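Putative D-glycero-D-manno-heptose 7-phosphate kinase (Campylobacter jejuni subsp. jejuni, PDB 4N3O) phosphorylates D-glycero-alpha-D-manno-heptose 7-phosphate at C-1 with ATP, giving the 1,7-bisphosphate used in making GDP-heptose for the capsule. Local coordinates at residues N37-L42 against S331-G336; K98-S103 against E132-P137; V203-N208 against G325-F330. All coordinates share one frame; numbering follows the deposited sequence. Where two conformers were deposited one is given.

In the fold
From the N terminus the chain passes through strand 6-21 and then strand 31-40, whose end, N37-L42, is met almost 300 residues later in contact 1. Contact 2 closes early: K98-S103, leading into strand 102-108, meets the end of helix 118-134, tying helix to sheet in the N-terminal half of this GHMP kinase. Contact 3 opens after it, where V203-N208 of the four-stranded antiparallel sheet is joined by G325-F330. The next residues, S331-G336, return to N37-L42 and close contact 1, within whose loop the other two are nested in series. Contacts 1 and 3 touch, I40 and S41 packing on F330; contact 2 lies apart, its centre about 28 Å from that of contact 1.

Contact 1 of 3, residues N37-L42 against S331-G336; sequences NATISL and SFTKEG
T39 and T333 meet hydroxyl to hydroxyl where the loop between strands 326-327 and 338-341 of this GHMP kinase passes the end of strand 31-40. The two chains run at a steep angle and share a single backbone bridge, I40 with F332. Both threonines hold OG1 between the backbone N and the carbonyl carbon, which turns the hydroxyls onto each other: T39 OG1 lies 2.8 Å from T333 OG1 in a hydrogen bond either could donate, the side chains crossing at about a right angle. T39 OG1 is also bonded to the N of G171. The methyl CG2 of T333 is directed instead along the backbone of I40 and S41.

Two donors share T39 O: T333 N, which approaches from above the carbonyl plane, and a water that donates to both T39 O and T333 O. The same oxygen sits at the edge of the F332 ring, in its plane. I40 CG2 reaches that ring obliquely, 3.7 Å from F332 CD1, and A38 CB comes within 3.9 Å of the same CD1, so one ortho carbon serves two aliphatic neighbours. F172 and F330 meet F332 edge-to-face, completing an aromatic cluster, while E199 accepts a hydrogen bond from its backbone N.

I40 and T39 lie near L116 and R14, assigned by similarity to ATP binding and to transition-state stabilisation, which places this junction beside the likely active site. At the corner of the chain S41 pairs twice with S331. Its N donates to S331 O, and its OG, brought back over its own backbone by a chi1 of 63°, receives the N-H of S331 at 2.8 Å, with an angle of 158° at the hydrogen.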
loop_
_atom_site.group_PDB
_atom_site.type_symbol
_atom_site.label_atom_id
_atom_site.label_comp_id
_atom_site.label_asym_id
_atom_site.label_seq_id
_atom_site.Cartn_x
_atom_site.Cartn_y
_atom_site.Cartn_z
ATOM N N ASN A 37 -15.622 7.650 -5.536
ATOM C CA ASN A 37 -14.845 6.919 -4.553
ATOM C C ASN A 37 -13.716 6.164 -5.230
ATOM O O ASN A 37 -13.635 6.098 -6.470
ATOM C CB ASN A 37 -15.718 6.031 -3.694
ATOM C CG ASN A 37 -16.519 5.075 -4.504
ATOM O OD1 ASN A 37 -16.052 4.571 -5.531
ATOM N ND2 ASN A 37 -17.741 4.802 -4.055
ATOM N N ALA A 38 -12.825 5.629 -4.410
ATOM C CA ALA A 38 -11.650 4.967 -4.926
ATOM C C ALA A 38 -11.161 3.974 -3.914
ATOM O O ALA A 38 -11.088 4.290 -2.739
ATOM C CB ALA A 38 -10.570 6.004 -5.205
ATOM N N THR A 39 -10.836 2.772 -4.363
ATOM C CA THR A 39 -10.345 1.757 -3.439
ATOM C C THR A 39 -8.952 2.061 -3.005
ATOM O O THR A 39 -8.176 2.677 -3.752
ATOM C CB THR A 39 -10.402 0.350 -4.046
ATOM O OG1 THR A 39 -9.785 0.350 -5.334
ATOM C CG2 THR A 39 -11.844 -0.098 -4.196
ATOM N N ILE A 40 -8.626 1.638 -1.786
ATOM C CA ILE A 40 -7.297 1.850 -1.227
ATOM C C ILE A 40 -6.688 0.576 -0.684
ATOM O O ILE A 40 -7.379 -0.413 -0.495
ATOM C CB ILE A 40 -7.303 2.936 -0.163
ATOM C CG1 ILE A 40 -8.313 2.615 0.942
ATOM C CG2 ILE A 40 -7.636 4.264 -0.803
ATOM C CD1 ILE A 40 -8.273 3.617 2.081
ATOM N N SER A 41 -5.389 0.642 -0.394
ATOM C CA SER A 41 -4.588 -0.508 0.037
ATOM C C SER A 41 -4.772 -0.938 1.497
ATOM O O SER A 41 -3.806 -1.248 2.171
ATOM C CB SER A 41 -3.088 -0.209 -0.226
ATOM O OG SER A 41 -2.657 0.915 0.549
ATOM N N LEU A 42 -6.006 -0.924 1.978
ATOM C CA LEU A 42 -6.339 -1.358 3.331
ATOM C C LEU A 42 -7.413 -2.382 3.017
ATOM O O LEU A 42 -8.362 -2.096 2.295
ATOM C CB LEU A 42 -6.856 -0.208 4.183
ATOM C CG LEU A 42 -5.879 0.954 4.355
ATOM C CD1 LEU A 42 -6.559 2.144 5.000
ATOM C CD2 LEU A 42 -4.684 0.539 5.177
ATOM N N SER A 331 -2.128 3.416 -0.684
ATOM C CA SER A 331 -2.070 3.722 -2.111
ATOM C C SER A 331 -3.489 3.530 -2.624
ATOM O O SER A 331 -4.290 2.850 -1.983
ATOM C CB SER A 331 -1.245 2.681 -2.856
ATOM O OG SER A 331 -0.077 2.366 -2.167
ATOM N N PHE A 332 -3.798 4.096 -3.781
ATOM C CA PHE A 332 -5.065 3.800 -4.433
ATOM C C PHE A 332 -4.811 2.523 -5.213
ATOM O O PHE A 332 -3.763 2.390 -5.808
ATOM C CB PHE A 332 -5.491 4.918 -5.371
ATOM C CG PHE A 332 -5.807 6.182 -4.657
ATOM C CD1 PHE A 332 -6.921 6.257 -3.816
ATOM C CD2 PHE A 332 -5.018 7.302 -4.807
ATOM C CE1 PHE A 332 -7.229 7.417 -3.133
ATOM C CE2 PHE A 332 -5.331 8.472 -4.131
ATOM C CZ PHE A 332 -6.438 8.525 -3.284
ATOM N N THR A 333 -5.723 1.560 -5.174
ATOM C CA THR A 333 -5.528 0.315 -5.930
ATOM C C THR A 333 -6.374 0.284 -7.176
ATOM O O THR A 333 -7.411 0.945 -7.248
ATOM C CB THR A 333 -5.921 -0.932 -5.135
ATOM O OG1 THR A 333 -7.323 -0.878 -4.823
ATOM C CG2 THR A 333 -5.091 -1.046 -3.878
ATOM N N LYS A 334 -5.931 -0.536 -8.127
ATOM C CA LYS A 334 -6.564 -0.710 -9.432
ATOM C C LYS A 334 -7.625 -1.784 -9.408
ATOM O O LYS A 334 -8.615 -1.697 -10.117
ATOM C CB LYS A 334 -5.500 -1.163 -10.453
ATOM C CG LYS A 334 -4.363 -0.177 -10.678
ATOM C CD LYS A 334 -4.643 0.809 -11.794
ATOM C CE LYS A 334 -4.515 0.131 -13.148
ATOM N NZ LYS A 334 -4.706 1.086 -14.269
ATOM N N GLU A 335 -7.385 -2.822 -8.620
ATOM C CA GLU A 335 -8.292 -3.948 -8.538
ATOM C C GLU A 335 -9.289 -3.886 -7.408
ATOM O O GLU A 335 -9.082 -3.225 -6.394
ATOM C CB GLU A 335 -7.500 -5.264 -8.343
ATOM C CG GLU A 335 -7.090 -6.001 -9.610
ATOM C CD GLU A 335 -6.547 -7.405 -9.314
ATOM O OE1 GLU A 335 -5.522 -7.524 -8.601
ATOM O OE2 GLU A 335 -7.134 -8.395 -9.814
ATOM N N GLY A 336 -10.360 -4.641 -7.592
ATOM C CA GLY A 336 -11.355 -4.848 -6.556
ATOM C C GLY A 336 -10.989 -6.193 -5.925
ATOM O O GLY A 336 -9.809 -6.581 -5.908
HETATM O O HOH W 1 -8.323 3.321 -6.454
#

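Contact 2 of 3, residues K98-S103 against E132-P137; sequences KPLSFS and EWLNLP
The indole of W133 is the bump of this contact: its six-membered ring projects from the last turn of a helix into the hollow formed by L100, S101 and F102. The tip atom CH2 goes deepest, lying 4.0 Å from F102 CB, 4.2 Å from L100 CB and 3.9 Å from the carbonyl oxygen of S101. None of the three sits squarely over the ring or in its plane; each meets it obliquely. With CG anti to the backbone N (chi1 173°), the tryptophan extends away from the helix far enough to touch the opposing chain, although the CA atoms of W133 and F102 stay 10.5 Å apart.

F102 and W133 cross at about a right angle, with W133 CZ3 4.2 Å from F102 CD1, near the CB end of the phenyl group. F130, one turn earlier on the same helix, meets F102 edge-to-face. Such packing of helix 118-134 against strand 102-108 belongs to the N-terminal alpha/beta domain of GHMP kinases, and L48 and K50 of the neighbouring strand 42-50 also touch the tryptophan.

A second, smaller bump is L134, which reaches toward L100 tip to tip, their CD1 methyls 3.9 Å apart. Its other methyl, CD2, lies 3.8 Å above one face of the W133 ring, offset toward the rim. I91 and T96 of helix 82-96 pack on L134 as well. No hydrogen bond spans the contact; the hydroxyl of S101 is turned to K55 O instead.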
loop_
_atom_site.group_PDB
_atom_site.type_symbol
_atom_site.label_atom_id
_atom_site.label_comp_id
_atom_site.label_asym_id
_atom_site.label_seq_id
_atom_site.Cartn_x
_atom_site.Cartn_y
_atom_site.Cartn_z
ATOM N N LYS A 98 -27.523 -28.061 -0.665
ATOM C CA LYS A 98 -27.098 -29.025 0.340
ATOM C C LYS A 98 -26.151 -28.359 1.354
ATOM O O LYS A 98 -25.615 -27.275 1.092
ATOM C CB LYS A 98 -26.393 -30.189 -0.357
ATOM C CG LYS A 98 -25.201 -29.754 -1.208
ATOM C CD LYS A 98 -24.574 -30.905 -1.980
ATOM C CE LYS A 98 -23.895 -31.907 -1.061
ATOM N NZ LYS A 98 -23.291 -33.034 -1.826
ATOM N N PRO A 99 -25.940 -29.003 2.513
ATOM C CA PRO A 99 -25.049 -28.418 3.506
ATOM C C PRO A 99 -23.579 -28.464 3.067
ATOM O O PRO A 99 -23.212 -29.239 2.184
ATOM C CB PRO A 99 -25.260 -29.296 4.746
ATOM C CG PRO A 99 -26.430 -30.181 4.445
ATOM C CD PRO A 99 -26.514 -30.282 2.962
ATOM N N LEU A 100 -22.754 -27.626 3.684
ATOM C CA LEU A 100 -21.331 -27.565 3.363
ATOM C C LEU A 100 -20.538 -27.593 4.658
ATOM O O LEU A 100 -21.041 -27.162 5.710
ATOM C CB LEU A 100 -21.021 -26.279 2.594
ATOM C CG LEU A 100 -21.870 -26.019 1.344
ATOM C CD1 LEU A 100 -21.666 -24.579 0.898
ATOM C CD2 LEU A 100 -21.557 -27.001 0.220
ATOM N N SER A 101 -19.307 -28.094 4.587
ATOM C CA SER A 101 -18.448 -28.164 5.773
ATOM C C SER A 101 -17.148 -27.395 5.503
ATOM O O SER A 101 -16.423 -27.700 4.556
ATOM C CB SER A 101 -18.197 -29.623 6.156
ATOM O OG SER A 101 -17.541 -29.724 7.415
ATOM N N PHE A 102 -16.857 -26.406 6.348
ATOM C CA PHE A 102 -15.710 -25.528 6.139
ATOM C C PHE A 102 -15.472 -24.643 7.334
ATOM O O PHE A 102 -16.326 -24.555 8.218
ATOM C CB PHE A 102 -16.038 -24.570 4.996
ATOM C CG PHE A 102 -17.198 -23.653 5.318
ATOM C CD1 PHE A 102 -18.501 -24.041 5.050
ATOM C CD2 PHE A 102 -16.984 -22.440 5.952
ATOM C CE1 PHE A 102 -19.569 -23.222 5.385
ATOM C CE2 PHE A 102 -18.043 -21.606 6.274
ATOM C CZ PHE A 102 -19.339 -21.994 5.992
ATOM N N SER A 103 -14.325 -23.954 7.324
ATOM C CA SER A 103 -13.985 -22.954 8.340
ATOM C C SER A 103 -13.702 -21.659 7.580
ATOM O O SER A 103 -13.053 -21.687 6.548
ATOM C CB SER A 103 -12.775 -23.359 9.169
ATOM O OG SER A 103 -11.589 -23.362 8.402
ATOM N N GLU A 132 -15.612 -18.800 -5.547
ATOM C CA GLU A 132 -14.357 -19.371 -6.033
ATOM C C GLU A 132 -14.236 -20.844 -5.653
ATOM O O GLU A 132 -13.812 -21.684 -6.451
ATOM C CB GLU A 132 -13.197 -18.618 -5.382
ATOM C CG GLU A 132 -11.804 -19.071 -5.786
ATOM C CD GLU A 132 -11.401 -18.581 -7.158
ATOM O OE1 GLU A 132 -12.282 -18.470 -8.034
ATOM O OE2 GLU A 132 -10.200 -18.313 -7.353
ATOM N N TRP A 133 -14.610 -21.133 -4.415
ATOM C CA TRP A 133 -14.525 -22.462 -3.869
ATOM C C TRP A 133 -15.516 -23.421 -4.543
ATOM O O TRP A 133 -15.166 -24.548 -4.911
ATOM C CB TRP A 133 -14.794 -22.423 -2.367
ATOM C CG TRP A 133 -14.878 -23.779 -1.762
ATOM C CD1 TRP A 133 -14.099 -24.855 -2.070
ATOM C CD2 TRP A 133 -15.730 -24.193 -0.686
ATOM N NE1 TRP A 133 -14.450 -25.932 -1.288
ATOM C CE2 TRP A 133 -15.444 -25.551 -0.425
ATOM C CE3 TRP A 133 -16.716 -23.554 0.073
ATOM C CZ2 TRP A 133 -16.108 -26.283 0.560
ATOM C CZ3 TRP A 133 -17.371 -24.282 1.055
ATOM C CH2 TRP A 133 -17.062 -25.636 1.289
ATOM N N LEU A 134 -16.748 -22.955 -4.705
ATOM C CA LEU A 134 -17.818 -23.771 -5.257
ATOM C C LEU A 134 -18.012 -23.602 -6.756
ATOM O O LEU A 134 -18.915 -24.210 -7.321
ATOM C CB LEU A 134 -19.105 -23.436 -4.518
ATOM C CG LEU A 134 -18.995 -23.635 -3.000
ATOM C CD1 LEU A 134 -20.121 -22.933 -2.265
ATOM C CD2 LEU A 134 -18.962 -25.125 -2.673
ATOM N N ASN A 135 -17.175 -22.781 -7.399
ATOM C CA ASN A 135 -17.234 -22.565 -8.856
ATOM C C ASN A 135 -18.596 -22.037 -9.296
ATOM O O ASN A 135 -19.133 -22.441 -10.321
ATOM C CB ASN A 135 -16.918 -23.872 -9.593
ATOM C CG ASN A 135 -16.627 -23.669 -11.087
ATOM O OD1 ASN A 135 -16.205 -22.590 -11.521
ATOM N ND2 ASN A 135 -16.823 -24.731 -11.877
ATOM N N LEU A 136 -19.159 -21.132 -8.514
ATOM C CA LEU A 136 -20.470 -20.585 -8.828
ATOM C C LEU A 136 -20.390 -19.678 -10.041
ATOM O O LEU A 136 -19.410 -18.969 -10.207
ATOM C CB LEU A 136 -20.986 -19.791 -7.631
ATOM C CG LEU A 136 -21.039 -20.538 -6.301
ATOM C CD1 LEU A 136 -21.553 -19.608 -5.216
ATOM C CD2 LEU A 136 -21.916 -21.775 -6.418
ATOM N N PRO A 137 -21.425 -19.693 -10.895
ATOM C CA PRO A 137 -21.411 -18.823 -12.069
ATOM C C PRO A 137 -21.737 -17.381 -11.652
ATOM O O PRO A 137 -22.860 -16.917 -11.834
ATOM C CB PRO A 137 -22.511 -19.425 -12.958
ATOM C CG PRO A 137 -23.480 -20.048 -12.001
ATOM C CD PRO A 137 -22.662 -20.499 -10.814
#

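Contact 3 of 3, residues V203-N208 against G325-F330; sequences VLYFTN and GYVQDF
Y205 lies along the backbone of G325 and Y326, and this is the tight part of the contact. CE1 of its ring approaches Y326 N to 3.4 Å, while the phenol oxygen OH accepts a bent hydrogen bond, 132° at the hydrogen, from the N of G325. The CA of G325 comes to 3.0 Å from F206 O in a CA-H...O contact and also lies close to the tyrosine ring. Y205 CG stands anti to the backbone N (chi1 176°), which extends the ring along the neighbouring strand.

The two backbones are joined by a short antiparallel ladder: F206 and Y326 form the hydrogen-bonded pair, each N donating to the other's O at 2.9 Å, and Y205 with V327 the non-hydrogen-bonded one. Beyond it Q328 N gives an almost straight bond to L204 O. The ladder makes 326-327 an outer strand of the four-stranded antiparallel sheet, next to 202-206, in the C-terminal half of the kinase. Past the ladder a water bridges the backbones, accepting from L204 N and donating to Q328 O, yet packing persists, with buried L204 bringing CB to 3.8 Å from F330 CE1.

The solvent side begins at partly exposed Y326. F206 CB rests over its ring, but the two ring planes, 24° apart, are slid so far that they barely overlap. F206 also touches S114, an ATP-binding residue by similarity. Just past the tight Y205-G325 packing, exposed N208 brings ND2 to the edge of the Y326 ring, 4.2 Å from Y326 CD2; its ND2 also makes a weak hydrogen bond to Q324 O.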
loop_
_atom_site.group_PDB
_atom_site.type_symbol
_atom_site.label_atom_id
_atom_site.label_comp_id
_atom_site.label_asym_id
_atom_site.label_seq_id
_atom_site.Cartn_x
_atom_site.Cartn_y
_atom_site.Cartn_z
ATOM N N VAL A 203 -2.887 12.726 3.291
ATOM C CA VAL A 203 -2.581 12.081 4.548
ATOM C C VAL A 203 -3.880 11.579 5.176
ATOM O O VAL A 203 -4.857 12.304 5.256
ATOM C CB VAL A 203 -1.932 13.060 5.533
ATOM C CG1 VAL A 203 -1.788 12.405 6.906
ATOM C CG2 VAL A 203 -0.594 13.530 5.006
ATOM N N LEU A 204 -3.876 10.335 5.608
ATOM C CA LEU A 204 -5.041 9.705 6.233
ATOM C C LEU A 204 -4.699 9.507 7.709
ATOM O O LEU A 204 -3.712 8.852 8.029
ATOM C CB LEU A 204 -5.296 8.352 5.568
ATOM C CG LEU A 204 -6.461 7.535 6.125
ATOM C CD1 LEU A 204 -7.750 8.330 6.042
ATOM C CD2 LEU A 204 -6.607 6.205 5.392
ATOM N N TYR A 205 -5.508 10.068 8.601
ATOM C CA TYR A 205 -5.253 9.993 10.035
ATOM C C TYR A 205 -6.443 9.485 10.829
ATOM O O TYR A 205 -7.516 10.055 10.760
ATOM C CB TYR A 205 -4.904 11.396 10.526
ATOM C CG TYR A 205 -4.703 11.545 12.022
ATOM C CD1 TYR A 205 -3.566 11.037 12.645
ATOM C CD2 TYR A 205 -5.627 12.247 12.807
ATOM C CE1 TYR A 205 -3.365 11.188 14.003
ATOM C CE2 TYR A 205 -5.434 12.406 14.170
ATOM C CZ TYR A 205 -4.303 11.874 14.761
ATOM O OH TYR A 205 -4.095 12.011 16.111
ATOM N N PHE A 206 -6.237 8.404 11.575
ATOM C CA PHE A 206 -7.253 7.874 12.470
ATOM C C PHE A 206 -7.044 8.573 13.793
ATOM O O PHE A 206 -5.951 8.555 14.345
ATOM C CB PHE A 206 -7.162 6.364 12.613
ATOM C CG PHE A 206 -7.721 5.620 11.432
ATOM C CD1 PHE A 206 -9.067 5.283 11.389
ATOM C CD2 PHE A 206 -6.913 5.264 10.364
ATOM C CE1 PHE A 206 -9.594 4.600 10.300
ATOM C CE2 PHE A 206 -7.428 4.577 9.284
ATOM C CZ PHE A 206 -8.770 4.248 9.251
ATOM N N THR A 207 -8.116 9.155 14.304
ATOM C CA THR A 207 -8.068 10.004 15.491
ATOM C C THR A 207 -7.980 9.380 16.876
ATOM O O THR A 207 -7.257 9.905 17.732
ATOM C CB THR A 207 -9.331 10.869 15.528
ATOM O OG1 THR A 207 -10.470 10.017 15.676
ATOM C CG2 THR A 207 -9.465 11.688 14.243
ATOM N N ASN A 208 -8.718 8.289 17.097
ATOM C CA ASN A 208 -8.809 7.636 18.408
ATOM C C ASN A 208 -9.371 8.618 19.426
ATOM O O ASN A 208 -8.927 8.682 20.565
ATOM C CB ASN A 208 -7.464 7.051 18.873
ATOM C CG ASN A 208 -6.982 5.910 17.987
ATOM O OD1 ASN A 208 -7.698 5.457 17.083
ATOM N ND2 ASN A 208 -5.764 5.438 18.240
ATOM N N GLY A 325 -3.793 9.711 17.884
ATOM C CA GLY A 325 -4.170 8.874 16.744
ATOM C C GLY A 325 -2.973 8.280 16.016
ATOM O O GLY A 325 -1.908 8.097 16.588
ATOM N N TYR A 326 -3.169 7.929 14.758
ATOM C CA TYR A 326 -2.066 7.449 13.949
ATOM C C TYR A 326 -2.348 7.704 12.484
ATOM O O TYR A 326 -3.497 7.704 12.041
ATOM C CB TYR A 326 -1.752 5.972 14.196
ATOM C CG TYR A 326 -2.800 5.004 13.740
ATOM C CD1 TYR A 326 -2.774 4.484 12.446
ATOM C CD2 TYR A 326 -3.802 4.571 14.610
ATOM C CE1 TYR A 326 -3.730 3.576 12.016
ATOM C CE2 TYR A 326 -4.764 3.657 14.198
ATOM C CZ TYR A 326 -4.732 3.169 12.896
ATOM O OH TYR A 326 -5.697 2.266 12.479
ATOM N N VAL A 327 -1.276 7.961 11.754
ATOM C CA VAL A 327 -1.328 8.186 10.329
ATOM C C VAL A 327 -1.277 6.831 9.640
ATOM O O VAL A 327 -0.494 5.963 10.021
ATOM C CB VAL A 327 -0.140 9.075 9.888
ATOM C CG1 VAL A 327 -0.022 9.130 8.377
ATOM C CG2 VAL A 327 -0.293 10.478 10.484
ATOM N N GLN A 328 -2.122 6.644 8.633
ATOM C CA GLN A 328 -2.169 5.402 7.898
ATOM C C GLN A 328 -1.766 5.627 6.452
ATOM O O GLN A 328 -2.495 6.260 5.703
ATOM C CB GLN A 328 -3.581 4.817 7.958
ATOM C CG GLN A 328 -3.767 3.530 7.175
ATOM C CD GLN A 328 -2.952 2.378 7.748
ATOM O OE1 GLN A 328 -3.188 1.936 8.867
ATOM N NE2 GLN A 328 -2.007 1.884 6.977
ATOM N N ASP A 329 -0.590 5.133 6.070
ATOM C CA ASP A 329 -0.134 5.218 4.691
ATOM C C ASP A 329 -1.029 4.299 3.863
ATOM O O ASP A 329 -1.554 3.305 4.365
ATOM C CB ASP A 329 1.322 4.717 4.521
ATOM C CG ASP A 329 2.379 5.654 5.139
ATOM O OD1 ASP A 329 2.045 6.774 5.609
ATOM O OD2 ASP A 329 3.576 5.255 5.135
ATOM N N PHE A 330 -1.173 4.625 2.587
ATOM C CA PHE A 330 -1.969 3.838 1.687
ATOM C C PHE A 330 -1.692 4.246 0.256
ATOM O O PHE A 330 -1.143 5.295 0.018
ATOM C CB PHE A 330 -3.461 4.084 1.967
ATOM C CG PHE A 330 -3.931 5.429 1.539
ATOM C CD1 PHE A 330 -3.783 6.518 2.361
ATOM C CD2 PHE A 330 -4.524 5.608 0.285
ATOM C CE1 PHE A 330 -4.224 7.774 1.964
ATOM C CE2 PHE A 330 -4.951 6.862 -0.131
ATOM C CZ PHE A 330 -4.803 7.949 0.715
HETATM O O HOH W 2 -1.702 8.758 4.854
#